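Adenylate/guanylate cyclase/hydrolase, alpha/beta fold family (Ruegeria pomeroyi, PDB 3MR7) probably acts as a nucleotide cyclase, this chain being the adenylate/guanylate cyclase catalytic domain of a longer protein that also carries an alpha/beta-hydrolase region. Local coordinates at residues C73-E76 with I77-M81; V134-I137 with V138-T142; T66-A69 with A70-A74. One frame throughout, in Å; residues are numbered along the deposited sequence.

Interaction 1 of 3, residues C73-E76 with I77-M81; sequences CALE and IQQAM
I77 lays its CD1 branch alongside the side chain of C73, one helical turn earlier, with CD1 4.1 Å from C73 SG. The torsions bring the two together: C73 SG stands anti to its own N (chi1 175°), while I77 CG1 lies beside its backbone N and an extended chi2 (-180°) carries CD1 on to the sulfur. On another side of the helix, Q79 crosses L75 obliquely, its NE2 4.0 Å from L75 CD2. Four i to i+4 backbone bonds run beneath these pairs, from I77 N to C73 O at 3.0 Å through to A80 N and E76 O, whose N-H...O angle falls to 142°. Q79 NE2 donates to E148 OE2. An alanine in place of Q79 would probably leave the E148 carboxylate without this donor and uncover part of L75. Q78, bent at chi2, turns its amide away from the preceding turn, and NE2 donates to the carbonyls of Y96 and A131. Along helix 67-84, A74 and Q78 face strands 96-107 and 132-135, whereas C73, E76 and A80 meet helix 27-47.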
# COMPACT_ATOMS: atom_id res chain seq x y z
N CYS A 73 14.44 -15.23 6.15
CA CYS A 73 13.11 -15.77 5.98
C CYS A 73 12.38 -15.03 4.86
O CYS A 73 11.82 -15.67 3.96
CB CYS A 73 12.37 -15.71 7.31
SG CYS A 73 10.68 -16.22 7.27
N ALA A 74 12.41 -13.70 4.88
CA ALA A 74 11.78 -12.89 3.82
C ALA A 74 12.45 -13.08 2.46
O ALA A 74 11.80 -13.09 1.42
CB ALA A 74 11.79 -11.38 4.20
N LEU A 75 13.76 -13.20 2.47
CA LEU A 75 14.45 -13.40 1.23
C LEU A 75 14.07 -14.78 0.66
O LEU A 75 13.91 -14.92 -0.54
CB LEU A 75 15.95 -13.27 1.46
CG LEU A 75 16.43 -11.82 1.51
CD1 LEU A 75 17.85 -11.78 1.99
CD2 LEU A 75 16.32 -11.18 0.13
N GLU A 76 13.92 -15.77 1.54
CA GLU A 76 13.57 -17.14 1.17
C GLU A 76 12.22 -17.17 0.50
O GLU A 76 12.05 -17.75 -0.59
CB GLU A 76 13.52 -18.03 2.40
CG GLU A 76 13.43 -19.52 2.09
CD GLU A 76 13.18 -20.42 3.33
OE1 GLU A 76 13.55 -20.02 4.46
OE2 GLU A 76 12.62 -21.53 3.16
N ILE A 77 11.26 -16.54 1.17
CA ILE A 77 9.94 -16.34 0.63
C ILE A 77 9.87 -15.59 -0.71
O ILE A 77 9.31 -16.09 -1.67
CB ILE A 77 9.08 -15.60 1.66
CG1 ILE A 77 8.98 -16.45 2.92
CG2 ILE A 77 7.69 -15.28 1.08
CD1 ILE A 77 8.15 -15.83 4.01
N GLN A 78 10.45 -14.39 -0.77
CA GLN A 78 10.38 -13.55 -1.96
C GLN A 78 11.10 -14.16 -3.16
O GLN A 78 10.63 -14.08 -4.28
CB GLN A 78 10.93 -12.16 -1.66
CG GLN A 78 10.12 -11.41 -0.66
CD GLN A 78 8.67 -11.23 -1.12
OE1 GLN A 78 7.98 -12.21 -1.42
NE2 GLN A 78 8.21 -9.97 -1.18
N GLN A 79 12.24 -14.80 -2.94
CA GLN A 79 12.92 -15.51 -4.03
C GLN A 79 12.17 -16.74 -4.57
O GLN A 79 12.28 -17.07 -5.76
CB GLN A 79 14.32 -15.90 -3.61
CG GLN A 79 15.26 -14.72 -3.41
CD GLN A 79 16.44 -15.11 -2.57
OE1 GLN A 79 16.54 -16.25 -2.10
NE2 GLN A 79 17.35 -14.18 -2.36
N ALA A 80 11.42 -17.42 -3.71
CA ALA A 80 10.70 -18.59 -4.17
C ALA A 80 9.47 -18.10 -4.95
O ALA A 80 9.03 -18.71 -5.92
CB ALA A 80 10.29 -19.45 -3.01
N MSE A 81 8.93 -16.97 -4.51
CA MSE A 81 7.73 -16.46 -5.14
C MSE A 81 8.06 -15.97 -6.52
O MSE A 81 7.20 -16.05 -7.40
CB MSE A 81 7.10 -15.34 -4.31
CG MSE A 81 6.44 -15.86 -3.06
SE MSE A 81 4.79 -16.84 -3.47
CE MSE A 81 3.65 -15.29 -3.87

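Interaction 2 of 3, residues V134-I137 with V138-T142; sequences VSDI and VHQIT
H139 N donates to S135 O at 3.0 Å, in the carbonyl plane and with an N-H...O angle of 151°, and Q140 N to D136 O follows, also at 3.0 Å. These bonds open helix 136-142 at a strand-to-helix junction, where strand 132-135 of the cyclase-domain sheet runs directly into a short helix and S135 is the N-cap. The capping bond itself is weak: S135 OG accepts from V138 N at 3.4 Å. A chi1 of 69° sets OG between the S135 backbone N and carbonyl carbon, which turns it back over the first helical turn; the same hydroxyl also bonds N101. I141 N reaches I137 O only weakly. D136 OD1 is bonded to the indole NE1 of W168, and that indole also stacks with the H139 ring. W168 of strand 161-170 thus meets two helix residues, D136 and H139. Beneath the cap, V134 and V138 cross at about a right angle, V134 CB lying 3.7 Å from V138 CG1, and V138 continues inward onto I100 and I102 of strand 96-107. V134 CG2 also lies against H139, 4.0 Å from its CB. At the last turn, T142 OG1 donates to V138 O at 2.6 Å, from 47° out of the carbonyl plane.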
# COMPACT_ATOMS: atom_id res chain seq x y z
N VAL A 134 13.32 -2.78 4.81
CA VAL A 134 13.78 -2.92 6.19
C VAL A 134 14.18 -1.57 6.73
O VAL A 134 14.64 -0.69 5.99
CB VAL A 134 14.97 -3.86 6.29
CG1 VAL A 134 14.76 -5.01 5.31
CG2 VAL A 134 16.28 -3.11 5.96
N SER A 135 13.99 -1.35 8.02
CA SER A 135 14.38 -0.07 8.56
C SER A 135 15.90 -0.04 8.54
O SER A 135 16.56 -1.07 8.34
CB SER A 135 13.87 0.08 9.98
OG SER A 135 14.57 -0.81 10.83
N ASP A 136 16.44 1.16 8.77
CA ASP A 136 17.87 1.41 8.83
C ASP A 136 18.52 0.64 9.96
O ASP A 136 19.62 0.15 9.80
CB ASP A 136 18.13 2.91 9.01
CG ASP A 136 19.58 3.26 8.89
OD1 ASP A 136 20.19 2.84 7.90
OD2 ASP A 136 20.13 3.94 9.78
N ILE A 137 17.85 0.55 11.11
CA ILE A 137 18.38 -0.26 12.19
C ILE A 137 18.61 -1.69 11.67
O ILE A 137 19.66 -2.29 11.94
CB ILE A 137 17.42 -0.38 13.36
CG1 ILE A 137 17.12 0.94 13.99
CG2 ILE A 137 18.00 -1.19 14.44
CD1 ILE A 137 15.89 0.79 14.88
N VAL A 138 17.63 -2.24 10.95
CA VAL A 138 17.75 -3.64 10.51
C VAL A 138 18.91 -3.74 9.57
O VAL A 138 19.71 -4.68 9.63
CB VAL A 138 16.49 -4.20 9.82
CG1 VAL A 138 16.84 -5.42 9.01
CG2 VAL A 138 15.43 -4.57 10.84
N HIS A 139 19.04 -2.73 8.73
CA HIS A 139 20.09 -2.73 7.73
C HIS A 139 21.50 -2.69 8.30
O HIS A 139 22.38 -3.36 7.77
CB HIS A 139 19.93 -1.60 6.74
CG HIS A 139 20.90 -1.67 5.61
ND1 HIS A 139 22.01 -0.85 5.54
CD2 HIS A 139 20.96 -2.49 4.54
CE1 HIS A 139 22.69 -1.15 4.45
NE2 HIS A 139 22.08 -2.15 3.83
N GLN A 140 21.72 -1.92 9.37
CA GLN A 140 23.06 -1.77 9.92
C GLN A 140 23.51 -3.10 10.52
O GLN A 140 24.70 -3.39 10.58
CB GLN A 140 23.14 -0.66 10.96
CG GLN A 140 22.69 0.69 10.47
CD GLN A 140 23.03 1.82 11.43
OE1 GLN A 140 22.16 2.60 11.81
NE2 GLN A 140 24.32 1.91 11.83
N ILE A 141 22.54 -3.92 10.91
CA ILE A 141 22.83 -5.20 11.57
C ILE A 141 22.95 -6.33 10.58
O ILE A 141 23.65 -7.31 10.85
CB ILE A 141 21.70 -5.60 12.56
CG1 ILE A 141 21.65 -4.69 13.77
CG2 ILE A 141 21.86 -7.03 13.01
CD1 ILE A 141 20.60 -5.07 14.72
N THR A 142 22.28 -6.22 9.43
CA THR A 142 22.18 -7.36 8.52
C THR A 142 23.01 -7.25 7.23
O THR A 142 23.33 -8.27 6.63
CB THR A 142 20.72 -7.67 8.17
OG1 THR A 142 20.09 -6.47 7.73
CG2 THR A 142 19.97 -8.15 9.40

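Interaction 3 of 3, residues T66-A69 with A70-A74; sequences TAQA and ALRCA
R72 N meets Q68 O at 2.9 Å with an N-H...O angle of 167°, the donor lying nearly along the C=O axis, so both backbone atoms are satisfied one turn apart. L71 N is bound by A67 O at 3.2 Å in a similar approach, whereas C73 N comes to A69 O at 3.0 Å from 35° above the carbonyl plane. A74 N, further along, is taken up by A70 O at 3.0 Å. The first turn of helix 67-84 is closed by an N-cap: T66 OG1 accepts from A69 N at 3.3 Å, giving that amide a partner where no earlier helical carbonyl is available. Chi1 of T66 (49°) turns OG1 toward the helix. This helix belongs to the cyclase catalytic domain and packs on its central sheet through strands 59-64 and 96-107. Above the backbone bonds, the side chains of Q68 and R72 come together on the outer side, but the placement of their ends is doubtful: Q68 NE2 and R72 NH2, two donors as modelled, stand too close, and the approach supplies no hydrogen bond. A69 and A70 both meet F64, A70 also rests on I100, and A67 touches I102. L71 packs on V146 and F150, and Q68 reaches R145.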
# COMPACT_ATOMS: atom_id res chain seq x y z
N THR A 66 16.49 -13.27 16.00
CA THR A 66 17.57 -12.52 15.40
C THR A 66 17.06 -11.68 14.25
O THR A 66 16.08 -12.04 13.63
CB THR A 66 18.73 -13.41 14.92
OG1 THR A 66 18.24 -14.53 14.14
CG2 THR A 66 19.47 -13.92 16.13
N ALA A 67 17.72 -10.56 13.98
CA ALA A 67 17.46 -9.79 12.78
C ALA A 67 17.81 -10.62 11.53
O ALA A 67 17.07 -10.65 10.56
CB ALA A 67 18.23 -8.49 12.80
N GLN A 68 18.92 -11.33 11.58
CA GLN A 68 19.27 -12.18 10.46
C GLN A 68 18.12 -13.12 10.05
O GLN A 68 17.79 -13.21 8.87
CB GLN A 68 20.53 -12.95 10.77
CG GLN A 68 21.44 -13.15 9.58
CD GLN A 68 22.68 -13.99 9.92
OE1 GLN A 68 22.96 -14.28 11.09
NE2 GLN A 68 23.43 -14.38 8.88
N ALA A 69 17.49 -13.80 11.01
CA ALA A 69 16.48 -14.83 10.68
C ALA A 69 15.22 -14.25 10.05
O ALA A 69 14.64 -14.85 9.15
CB ALA A 69 16.13 -15.66 11.90
N ALA A 70 14.79 -13.09 10.52
CA ALA A 70 13.70 -12.39 9.87
C ALA A 70 14.06 -12.17 8.41
O ALA A 70 13.25 -12.46 7.51
CB ALA A 70 13.42 -11.06 10.56
N LEU A 71 15.28 -11.70 8.17
CA LEU A 71 15.64 -11.31 6.81
C LEU A 71 15.83 -12.49 5.87
O LEU A 71 15.36 -12.46 4.74
CB LEU A 71 16.86 -10.37 6.80
CG LEU A 71 17.20 -9.80 5.42
CD1 LEU A 71 15.95 -9.25 4.74
CD2 LEU A 71 18.26 -8.71 5.52
N ARG A 72 16.49 -13.55 6.32
CA ARG A 72 16.66 -14.71 5.44
C ARG A 72 15.31 -15.33 5.17
O ARG A 72 15.05 -15.88 4.09
CB ARG A 72 17.56 -15.75 6.08
CG ARG A 72 18.99 -15.30 6.24
CD ARG A 72 19.70 -16.22 7.22
NE ARG A 72 21.15 -16.03 7.24
CZ ARG A 72 21.98 -16.86 7.85
NH1 ARG A 72 21.51 -17.93 8.49
NH2 ARG A 72 23.29 -16.64 7.83
N CYS A 73 14.44 -15.23 6.15
CA CYS A 73 13.11 -15.77 5.98
C CYS A 73 12.38 -15.03 4.86
O CYS A 73 11.82 -15.67 3.96
CB CYS A 73 12.37 -15.71 7.31
SG CYS A 73 10.68 -16.22 7.27
N ALA A 74 12.41 -13.70 4.88
CA ALA A 74 11.78 -12.89 3.82
C ALA A 74 12.45 -13.08 2.46
O ALA A 74 11.80 -13.09 1.42
CB ALA A 74 11.79 -11.38 4.20

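In the fold
Interactions 1 and 3 are successive turns of helix 67-84 and share C73 and A74; their centres are about 10 Å apart. Interaction 1 is the more buried, with apolar overlap and glutamine NE2 groups bonded to neighbouring parts of the fold, while interaction 3 is partly buried, its Q68-R72 pair being the more outward portion. Interaction 2, also partly buried, begins a different helix straight from a strand. It and interaction 3 both have a hydroxyl N-cap, S135 and T66 respectively, and they touch directly: T142 OG1 lies 3.6 Å from L71 CD2. Interaction 1 stands apart from interaction 2, with nearest atoms about 7 Å apart, yet both pack against strand 96-107.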